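Local coordinates for protein 2-C-methyl-D-erythritol 2,4-cyclodiphosphate synthase (Francisella tularensis subsp. tularensis, PDB 3RE3) that catalyses the conversion of 4-diphosphocytidyl-2-C-methyl-D-erythritol 2-phosphate into 2-C-methyl-D-erythritol 2,4-cyclodiphosphate and CMP, a step of isoprenoid synthesis, at residues A[53-58]-A[156-160]; A[83-87]-A[122-127]; A[96-100]-A[131-135]; A[102-108]-A[149-155]. One frame throughout, in Å; residues are numbered along the deposited sequence. Where two conformers were deposited one is given.

How the contacts relate
All four contacts build the helix-and-sheet body of one subunit. Contacts 3 and 4 bond strand 96-105 to its two neighbours, 133-138 and 151-161; their centres lie about 20 Å apart, yet C102 N sits 2.6 Å from N134 O, a probable hydrogen bond. Contact 1 lays helix 45-57 on strand 151-161, and contact 2 joins the helices above the sheet, where I86 CG2 meets I54 CG2 at 3.4 Å and L126 CD1 meets I100 CD1 of contact 3 at 3.9 Å. Contacts 1 and 3 each lend one ligand to sodium ions between subunits. The side chain of T154 in contact 4 lies about 7 Å from a bound pyrophosphate, that of V156 in contact 1 about 11 Å.

Contact 1: A[53-58]-A[156-160]. With NA (sodium ion), chain F.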
# COMPACT_ATOMS: atom_id res chain seq x y z
N ALA A 53 -4.90 -7.30 -7.78
CA ALA A 53 -5.52 -5.98 -7.76
C ALA A 53 -6.80 -5.98 -8.59
O ALA A 53 -7.83 -5.42 -8.20
CB ALA A 53 -4.54 -4.92 -8.27
N ILE A 54 -6.71 -6.63 -9.74
CA ILE A 54 -7.83 -6.68 -10.67
C ILE A 54 -8.99 -7.50 -10.11
O ILE A 54 -10.12 -7.03 -10.09
CB ILE A 54 -7.37 -7.18 -12.05
CG1 ILE A 54 -6.62 -6.05 -12.77
CG2 ILE A 54 -8.54 -7.65 -12.87
CD1 ILE A 54 -5.86 -6.49 -13.99
N LEU A 55 -8.71 -8.71 -9.64
CA LEU A 55 -9.75 -9.51 -9.01
C LEU A 55 -10.22 -8.80 -7.76
O LEU A 55 -11.38 -8.89 -7.39
CB LEU A 55 -9.23 -10.89 -8.66
CG LEU A 55 -8.71 -11.63 -9.89
CD1 LEU A 55 -7.93 -12.87 -9.53
CD2 LEU A 55 -9.86 -12.00 -10.79
N GLY A 56 -9.31 -8.09 -7.12
CA GLY A 56 -9.69 -7.30 -5.96
C GLY A 56 -10.74 -6.27 -6.31
O GLY A 56 -11.80 -6.21 -5.71
N ALA A 57 -10.44 -5.45 -7.31
CA ALA A 57 -11.39 -4.43 -7.76
C ALA A 57 -12.78 -5.01 -8.09
O ALA A 57 -13.78 -4.37 -7.81
CB ALA A 57 -10.82 -3.69 -8.97
N LEU A 58 -12.81 -6.22 -8.63
CA LEU A 58 -14.05 -6.89 -9.02
C LEU A 58 -14.78 -7.66 -7.91
O LEU A 58 -15.80 -8.28 -8.19
CB LEU A 58 -13.78 -7.87 -10.17
CG LEU A 58 -13.06 -7.42 -11.44
CD1 LEU A 58 -12.91 -8.58 -12.41
CD2 LEU A 58 -13.79 -6.28 -12.12
N VAL A 156 0.50 -3.08 -6.28
CA VAL A 156 -0.23 -2.62 -7.45
C VAL A 156 -1.55 -2.01 -7.00
O VAL A 156 -2.21 -2.54 -6.11
CB VAL A 156 -0.52 -3.76 -8.45
CG1 VAL A 156 -1.26 -3.21 -9.67
CG2 VAL A 156 0.77 -4.43 -8.88
N VAL A 157 -1.90 -0.89 -7.62
CA VAL A 157 -3.26 -0.37 -7.56
C VAL A 157 -3.81 -0.26 -8.98
O VAL A 157 -3.11 0.16 -9.91
CB VAL A 157 -3.32 1.00 -6.88
CG1 VAL A 157 -3.16 0.86 -5.38
CG2 VAL A 157 -2.29 1.96 -7.48
N CYS A 158 -5.05 -0.67 -9.16
CA CYS A 158 -5.72 -0.49 -10.44
C CYS A 158 -7.01 0.25 -10.23
O CYS A 158 -7.60 0.19 -9.14
CB CYS A 158 -6.02 -1.83 -11.12
SG CYS A 158 -7.02 -2.89 -10.12
N LEU A 159 -7.43 1.00 -11.25
CA LEU A 159 -8.75 1.64 -11.28
C LEU A 159 -9.53 1.09 -12.46
O LEU A 159 -9.07 1.16 -13.60
CB LEU A 159 -8.62 3.14 -11.42
CG LEU A 159 -9.84 3.99 -11.14
CD1 LEU A 159 -10.50 3.63 -9.82
CD2 LEU A 159 -9.46 5.46 -11.15
N LEU A 160 -10.71 0.55 -12.20
CA LEU A 160 -11.57 -0.02 -13.24
C LEU A 160 -12.83 0.83 -13.50
O LEU A 160 -13.33 1.49 -12.60
CB LEU A 160 -11.98 -1.43 -12.86
CG LEU A 160 -10.85 -2.42 -12.60
CD1 LEU A 160 -11.42 -3.82 -12.34
CD2 LEU A 160 -9.88 -2.44 -13.79
NA NA F . -13.90 -4.76 -4.28
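Helix 45-57 lies against strand 151-161, and its last turn meets the strand through A53 and A57, set over C158 and L160. Between the short segments the axes approach to 8.0 Å and cross at -44°, a separation that the small methyl groups of the two alanines permit. C158 reaches up from the strand between them. Its SG takes the position between backbone N and carbonyl carbon (chi1 58°), which lifts the sulfur toward the helix; there it lies 3.7 Å from A53 CB and 4.1 Å from A57 CB, while I54 CG1 approaches the sulfur from another side. A53 CB also rests on V156 CG1, 4.0 Å away.

This is the helix-on-sheet layer of the alpha-beta half sandwich: V156, C158 and L160 face the helix, whereas V157 and L159 point away from it and pack on other subunits of the trimer. At the helix end, L160 CD1 fits under A57 CB at 3.4 Å and also touches L58 CD2, the two leucine side chains crossing at about a right angle. Branched leucines suit this place because they fill the widening angle between helix and strand, and L90 of helix 79-92 packs on both. G56, on the helix, contributes its carbonyl O, which binds a sodium ion at 2.9 Å; N99 OD1 of the second subunit also binds this ion.

Contact 2: A[83-87]-A[122-127]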
# COMPACT_ATOMS: atom_id res chain seq x y z
N LEU A 83 -2.39 -13.70 -16.44
CA LEU A 83 -2.76 -12.34 -16.76
C LEU A 83 -3.77 -12.33 -17.92
O LEU A 83 -4.69 -11.51 -17.95
CB LEU A 83 -1.52 -11.54 -17.12
CG LEU A 83 -1.80 -10.06 -17.14
CD1 LEU A 83 -2.47 -9.68 -15.83
CD2 LEU A 83 -0.51 -9.30 -17.33
N ALA A 84 -3.60 -13.25 -18.86
CA ALA A 84 -4.51 -13.32 -19.98
C ALA A 84 -5.86 -13.88 -19.55
O ALA A 84 -6.90 -13.49 -20.08
CB ALA A 84 -3.91 -14.12 -21.12
N GLU A 85 -5.87 -14.78 -18.58
CA GLU A 85 -7.16 -15.25 -18.08
C GLU A 85 -7.86 -14.16 -17.30
O GLU A 85 -9.07 -14.00 -17.41
CB GLU A 85 -7.00 -16.52 -17.25
CG GLU A 85 -7.37 -17.79 -18.00
CD GLU A 85 -6.74 -17.86 -19.39
OE1 GLU A 85 -7.45 -18.27 -20.34
OE2 GLU A 85 -5.55 -17.51 -19.53
N ILE A 86 -7.11 -13.40 -16.52
CA ILE A 86 -7.67 -12.26 -15.80
C ILE A 86 -8.24 -11.22 -16.77
O ILE A 86 -9.25 -10.57 -16.48
CB ILE A 86 -6.65 -11.65 -14.80
CG1 ILE A 86 -6.72 -12.39 -13.47
CG2 ILE A 86 -6.91 -10.18 -14.55
CD1 ILE A 86 -6.30 -13.84 -13.56
N LYS A 87 -7.61 -11.07 -17.93
CA LYS A 87 -8.13 -10.17 -18.96
C LYS A 87 -9.52 -10.62 -19.43
O LYS A 87 -10.42 -9.81 -19.61
CB LYS A 87 -7.15 -10.08 -20.13
CG LYS A 87 -7.73 -9.58 -21.45
CD LYS A 87 -8.22 -8.16 -21.33
CE LYS A 87 -8.68 -7.64 -22.67
NZ LYS A 87 -9.30 -6.29 -22.53
N LEU A 122 2.99 -6.00 -20.66
CA LEU A 122 1.72 -6.12 -19.97
C LEU A 122 0.62 -5.30 -20.64
O LEU A 122 -0.52 -5.73 -20.73
CB LEU A 122 1.85 -5.75 -18.50
CG LEU A 122 3.05 -6.27 -17.69
CD1 LEU A 122 3.08 -5.54 -16.35
CD2 LEU A 122 3.02 -7.77 -17.48
N ALA A 123 0.96 -4.10 -21.10
CA ALA A 123 -0.01 -3.29 -21.83
C ALA A 123 -0.55 -4.09 -23.01
O ALA A 123 -1.72 -3.97 -23.37
CB ALA A 123 0.62 -1.99 -22.32
N ASN A 124 0.33 -4.87 -23.63
CA ASN A 124 -0.05 -5.66 -24.78
C ASN A 124 -1.05 -6.72 -24.40
O ASN A 124 -2.12 -6.82 -24.99
CB ASN A 124 1.18 -6.29 -25.43
CG ASN A 124 0.85 -6.97 -26.75
OD1 ASN A 124 0.66 -6.31 -27.76
ND2 ASN A 124 0.78 -8.28 -26.73
N ILE A 125 -0.71 -7.52 -23.40
CA ILE A 125 -1.58 -8.62 -22.99
C ILE A 125 -2.94 -8.07 -22.55
O ILE A 125 -3.98 -8.66 -22.81
CB ILE A 125 -1.01 -9.43 -21.82
CG1 ILE A 125 0.26 -10.16 -22.26
CG2 ILE A 125 -2.04 -10.42 -21.30
CD1 ILE A 125 1.34 -10.16 -21.21
N LEU A 126 -2.90 -6.93 -21.87
CA LEU A 126 -4.08 -6.34 -21.29
C LEU A 126 -4.81 -5.47 -22.30
O LEU A 126 -5.94 -5.03 -22.07
CB LEU A 126 -3.70 -5.50 -20.07
CG LEU A 126 -3.25 -6.29 -18.84
CD1 LEU A 126 -2.80 -5.34 -17.74
CD2 LEU A 126 -4.38 -7.19 -18.36
N GLU A 127 -4.15 -5.21 -23.42
CA GLU A 127 -4.72 -4.42 -24.49
C GLU A 127 -5.15 -3.05 -23.99
O GLU A 127 -6.30 -2.65 -24.15
CB GLU A 127 -5.89 -5.16 -25.11
CG GLU A 127 -5.50 -6.51 -25.64
CD GLU A 127 -6.69 -7.38 -25.94
OE1 GLU A 127 -7.60 -6.91 -26.67
OE2 GLU A 127 -6.71 -8.52 -25.42
O HOH W 1 -8.25 -4.78 -20.66
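L83 projects from helix 79-92 into a notch formed by L122, I125 and L126 of helix 115-126. With CG anti to its backbone N (chi1 -166°) the side chain leaves its own helix and straddles the other: CD2 meets L122 CD2 at 3.9 Å, CD1 meets L126 CD2 at 4.0 Å, and CG lies over I125 CG2. The leucine crosses both L122 and L126 at about a right angle. Next to it in the chain, small A84 leaves room for the beta-branched I125, whose CG2 comes 4.1 Å from A84 CB. The segment axes approach to 9.8 Å at an angle of 40°.

At the solvent-facing end the chemistry changes. K87 also starts anti to its backbone N but bends at its second torsion (chi2 63°), which swings the chain along the C-terminal end of helix 115-126. A water bridges its NZ, 2.6 Å away, to L126 O, 2.7 Å from the same water. E127, with positive phi, closes that helix in a Schellman motif and crosses K87 so that OE2 touches CE at 3.5 Å.

Since K87 NZ and E127 OE2 stand 4.5 Å apart, beyond a salt bridge, their attraction is probably modest; NZ also has D91 as a long, weak ion-pair partner. Apolar packing round L83 carries most of the contact, with the ammonium probably easing the partial negative charge at the helix end.

Contact 3: A[96-100]-A[131-135]; sequences SISNI and SQINI. With NA (sodium ion), chain B.
I100 is held through both its backbone N and its backbone O by the segment 131-135: its N donates to Q132 O at 2.7 Å, and its O accepts from N134 N, also at 2.7 Å and nearly straight at 171°. A residue of one strand bonded to the two that flank its partner I133 is the mark of a parallel pair, and these strands, 96-105 and 133-138, are the two arms of a beta-alpha-beta unit connected through helix 115-126.

A third bond comes from a side chain. Q132 runs extended beyond CG alongside the other strand, bringing NE2 within 2.9 Å of S98 O; that carbonyl lies in the amide plane of the glutamine, while the amide nitrogen sits above the plane of the carbonyl. Glutamine is long enough to reach S98 O ahead of the first bridge, I100 with I133. Q129 N holds the other end of the amide, OE1, fixing its rotation. S98 and N99 both face L159 of strand 151-161 in a classic beta bulge.

Packing follows on the helix side, where I100 CG2 runs beside I133 CD1 at 4.1 Å, with L122 and L126 above them; I133 was modelled in two conformers, which makes its outer atoms less certain. N99 turns its amide toward the neighbouring subunit (chi1 85°), and OD1 binds a sodium ion at 3.0 Å, with G56 O of the third subunit as a further ligand.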
# COMPACT_ATOMS: atom_id res chain seq x y z
N SER A 96 -13.53 -2.21 -17.63
CA SER A 96 -12.34 -1.84 -18.38
C SER A 96 -11.28 -1.29 -17.43
O SER A 96 -11.58 -0.80 -16.35
CB SER A 96 -12.68 -0.75 -19.41
OG SER A 96 -13.58 -1.19 -20.41
N ILE A 97 -10.03 -1.35 -17.85
CA ILE A 97 -8.99 -0.68 -17.09
C ILE A 97 -8.93 0.80 -17.41
O ILE A 97 -8.71 1.19 -18.55
CB ILE A 97 -7.60 -1.31 -17.34
CG1 ILE A 97 -7.55 -2.70 -16.72
CG2 ILE A 97 -6.50 -0.41 -16.79
CD1 ILE A 97 -6.65 -3.61 -17.45
N SER A 98 -9.10 1.63 -16.40
CA SER A 98 -8.76 3.02 -16.53
C SER A 98 -7.24 3.14 -16.51
O SER A 98 -6.63 3.54 -17.50
CB SER A 98 -9.38 3.81 -15.39
OG SER A 98 -9.03 5.17 -15.49
N ASN A 99 -6.63 2.79 -15.38
CA ASN A 99 -5.17 2.79 -15.28
C ASN A 99 -4.62 1.89 -14.18
O ASN A 99 -5.32 1.51 -13.25
CB ASN A 99 -4.61 4.21 -15.16
CG ASN A 99 -4.60 4.72 -13.73
OD1 ASN A 99 -3.55 4.96 -13.16
ND2 ASN A 99 -5.78 4.93 -13.16
N ILE A 100 -3.34 1.55 -14.29
CA ILE A 100 -2.68 0.72 -13.30
C ILE A 100 -1.39 1.36 -12.83
O ILE A 100 -0.59 1.82 -13.65
CB ILE A 100 -2.34 -0.65 -13.89
CG1 ILE A 100 -3.62 -1.40 -14.20
CG2 ILE A 100 -1.46 -1.42 -12.92
CD1 ILE A 100 -3.41 -2.62 -15.04
N SER A 131 0.64 4.02 -21.51
CA SER A 131 0.48 5.15 -20.62
C SER A 131 -0.58 4.88 -19.57
O SER A 131 -0.74 5.63 -18.60
CB SER A 131 0.14 6.41 -21.41
OG SER A 131 -1.00 6.20 -22.24
N GLN A 132 -1.31 3.79 -19.75
CA GLN A 132 -2.29 3.39 -18.78
C GLN A 132 -1.75 2.47 -17.70
O GLN A 132 -2.48 2.13 -16.78
CB GLN A 132 -3.43 2.67 -19.46
CG GLN A 132 -4.39 3.55 -20.20
CD GLN A 132 -5.42 2.72 -20.89
OE1 GLN A 132 -5.20 2.23 -22.00
NE2 GLN A 132 -6.55 2.50 -20.23
N ILE A 133 -0.50 2.02 -17.84
CA ILE A 133 0.14 1.21 -16.79
C ILE A 133 1.53 1.68 -16.37
O ILE A 133 2.50 1.60 -17.12
CB ILE A 133 0.21 -0.30 -17.12
CG1 ILE A 133 1.13 -0.99 -16.11
CG2 ILE A 133 0.71 -0.54 -18.54
CD1 ILE A 133 0.95 -2.50 -16.05
N ASN A 134 1.63 2.16 -15.14
CA ASN A 134 2.85 2.74 -14.64
C ASN A 134 3.55 1.75 -13.73
O ASN A 134 2.91 1.10 -12.90
CB ASN A 134 2.53 4.00 -13.85
CG ASN A 134 3.71 4.89 -13.68
OD1 ASN A 134 4.03 5.69 -14.56
ND2 ASN A 134 4.40 4.76 -12.55
N ILE A 135 4.86 1.63 -13.90
CA ILE A 135 5.69 0.75 -13.09
C ILE A 135 6.87 1.54 -12.59
O ILE A 135 7.70 2.02 -13.39
CB ILE A 135 6.27 -0.41 -13.94
CG1 ILE A 135 5.17 -1.29 -14.53
CG2 ILE A 135 7.20 -1.23 -13.11
CD1 ILE A 135 5.70 -2.30 -15.53
NA NA B . -0.87 4.82 -14.50

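Contact 4: A[102-108]-A[149-155]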
# COMPACT_ATOMS: atom_id res chain seq x y z
N CYS A 102 2.10 0.57 -10.45
CA CYS A 102 2.87 -0.50 -9.79
C CYS A 102 4.10 0.07 -9.12
O CYS A 102 4.81 0.91 -9.70
CB CYS A 102 3.32 -1.56 -10.78
SG CYS A 102 2.01 -2.30 -11.76
N THR A 103 4.34 -0.38 -7.90
CA THR A 103 5.58 -0.09 -7.20
C THR A 103 6.32 -1.39 -6.85
O THR A 103 5.87 -2.18 -6.03
CB THR A 103 5.33 0.74 -5.94
OG1 THR A 103 4.54 1.88 -6.28
CG2 THR A 103 6.65 1.20 -5.32
N ILE A 104 7.45 -1.60 -7.50
CA ILE A 104 8.33 -2.69 -7.17
C ILE A 104 9.29 -2.28 -6.07
O ILE A 104 9.99 -1.27 -6.20
CB ILE A 104 9.15 -3.11 -8.39
CG1 ILE A 104 8.21 -3.49 -9.53
CG2 ILE A 104 10.10 -4.25 -8.03
CD1 ILE A 104 8.91 -3.71 -10.83
N ILE A 105 9.31 -3.04 -4.99
CA ILE A 105 10.21 -2.77 -3.87
C ILE A 105 11.34 -3.79 -3.81
O ILE A 105 11.12 -4.96 -3.49
CB ILE A 105 9.43 -2.79 -2.55
CG1 ILE A 105 8.16 -1.94 -2.71
CG2 ILE A 105 10.32 -2.33 -1.39
CD1 ILE A 105 7.35 -1.80 -1.47
N ALA A 106 12.55 -3.35 -4.13
CA ALA A 106 13.71 -4.26 -4.18
C ALA A 106 15.02 -3.56 -3.88
O ALA A 106 15.22 -2.43 -4.31
CB ALA A 106 13.79 -4.89 -5.54
N GLN A 107 15.92 -4.22 -3.16
CA GLN A 107 17.26 -3.67 -3.00
C GLN A 107 18.05 -4.02 -4.26
O GLN A 107 19.00 -3.33 -4.64
CB GLN A 107 17.94 -4.19 -1.74
CG GLN A 107 19.11 -3.33 -1.29
CD GLN A 107 18.69 -1.92 -0.92
OE1 GLN A 107 17.58 -1.69 -0.44
NE2 GLN A 107 19.58 -0.97 -1.14
N ALA A 108 17.62 -5.10 -4.90
CA ALA A 108 18.19 -5.56 -6.16
C ALA A 108 17.40 -6.79 -6.63
O ALA A 108 16.61 -7.34 -5.86
CB ALA A 108 19.67 -5.87 -6.00
N GLU A 149 18.22 -7.93 1.14
CA GLU A 149 18.14 -8.65 -0.12
C GLU A 149 17.63 -10.06 0.03
O GLU A 149 18.05 -10.96 -0.69
CB GLU A 149 19.48 -8.67 -0.84
CG GLU A 149 20.08 -7.32 -1.14
CD GLU A 149 21.11 -7.36 -2.27
OE1 GLU A 149 21.10 -8.32 -3.06
OE2 GLU A 149 21.93 -6.42 -2.37
N GLU A 150 16.73 -10.27 0.98
CA GLU A 150 16.14 -11.59 1.19
C GLU A 150 15.00 -11.86 0.22
O GLU A 150 14.62 -13.00 -0.01
CB GLU A 150 15.72 -11.77 2.66
CG GLU A 150 16.94 -11.80 3.60
CD GLU A 150 16.61 -11.60 5.09
OE1 GLU A 150 15.42 -11.48 5.45
OE2 GLU A 150 17.56 -11.56 5.92
N GLY A 151 14.46 -10.80 -0.36
CA GLY A 151 13.33 -10.93 -1.26
C GLY A 151 12.88 -9.59 -1.81
O GLY A 151 13.51 -8.57 -1.54
N ILE A 152 11.79 -9.60 -2.57
CA ILE A 152 11.21 -8.38 -3.12
C ILE A 152 9.70 -8.37 -3.00
O ILE A 152 9.06 -9.42 -2.86
CB ILE A 152 11.57 -8.20 -4.60
CG1 ILE A 152 11.11 -9.41 -5.40
CG2 ILE A 152 13.06 -7.99 -4.78
CD1 ILE A 152 11.55 -9.35 -6.81
N ALA A 153 9.13 -7.17 -3.05
CA ALA A 153 7.70 -7.03 -2.97
C ALA A 153 7.24 -6.12 -4.08
O ALA A 153 8.04 -5.38 -4.66
CB ALA A 153 7.30 -6.45 -1.63
N THR A 154 5.96 -6.19 -4.39
CA THR A 154 5.34 -5.23 -5.29
C THR A 154 3.98 -4.86 -4.77
O THR A 154 3.25 -5.71 -4.24
CB THR A 154 5.21 -5.73 -6.75
OG1 THR A 154 4.72 -7.08 -6.76
CG2 THR A 154 6.53 -5.70 -7.44
N HIS A 155 3.67 -3.57 -4.89
CA HIS A 155 2.33 -3.04 -4.69
C HIS A 155 1.73 -2.65 -6.03
O HIS A 155 2.36 -1.96 -6.84
CB HIS A 155 2.39 -1.80 -3.81
CG HIS A 155 2.51 -2.08 -2.35
ND1 HIS A 155 1.42 -2.23 -1.53
CD2 HIS A 155 3.60 -2.19 -1.55
CE1 HIS A 155 1.82 -2.44 -0.29
NE2 HIS A 155 3.14 -2.43 -0.28
O HOH W 2 15.71 -7.13 -2.18
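T103 and H155 face each other as a hydrogen-bonded pair in an antiparallel ladder, two inner strands of the four-stranded sheet. T103 N gives to H155 O at 2.7 Å, and H155 N returns a bond to T103 O at 2.8 Å. Two residues on, I105 and A153 repeat the exchange: I105 N to A153 O at 2.7 Å, A153 N to I105 O at 3.0 Å. Between them I104 and T154 form the non-hydrogen-bonded pair; I104 N and O turn to the other neighbour, strand 133-138, where K136 and T138 bond to it.

Beyond A106 the backbones diverge, and a water spans the gap, accepting from Q107 N at 3.1 Å and donating to G151 O at 2.7 Å. Q107 CB rests on E149 CG, while its amide OE1 is taken by R142 N.

The side chains suit two different surroundings. I104 and T154 lie side by side toward helix 45-57, the threonine's CG2 serving as its apolar branch, 3.5 Å from I104 CG1. T103 and H155 look instead toward the centre of the trimer. T103 OG1 bonds to K136 NZ and to H10 ND1 of the third subunit, and H155 ND1 bonds to H10 NE2 of its own chain. The H155 ring also meets H155 of each other subunit edge-to-face, so the three rings cluster. Within the ladder, I105 CD1 comes up to the edge of the imidazole, in its plane, 3.8 Å from H155 CD2.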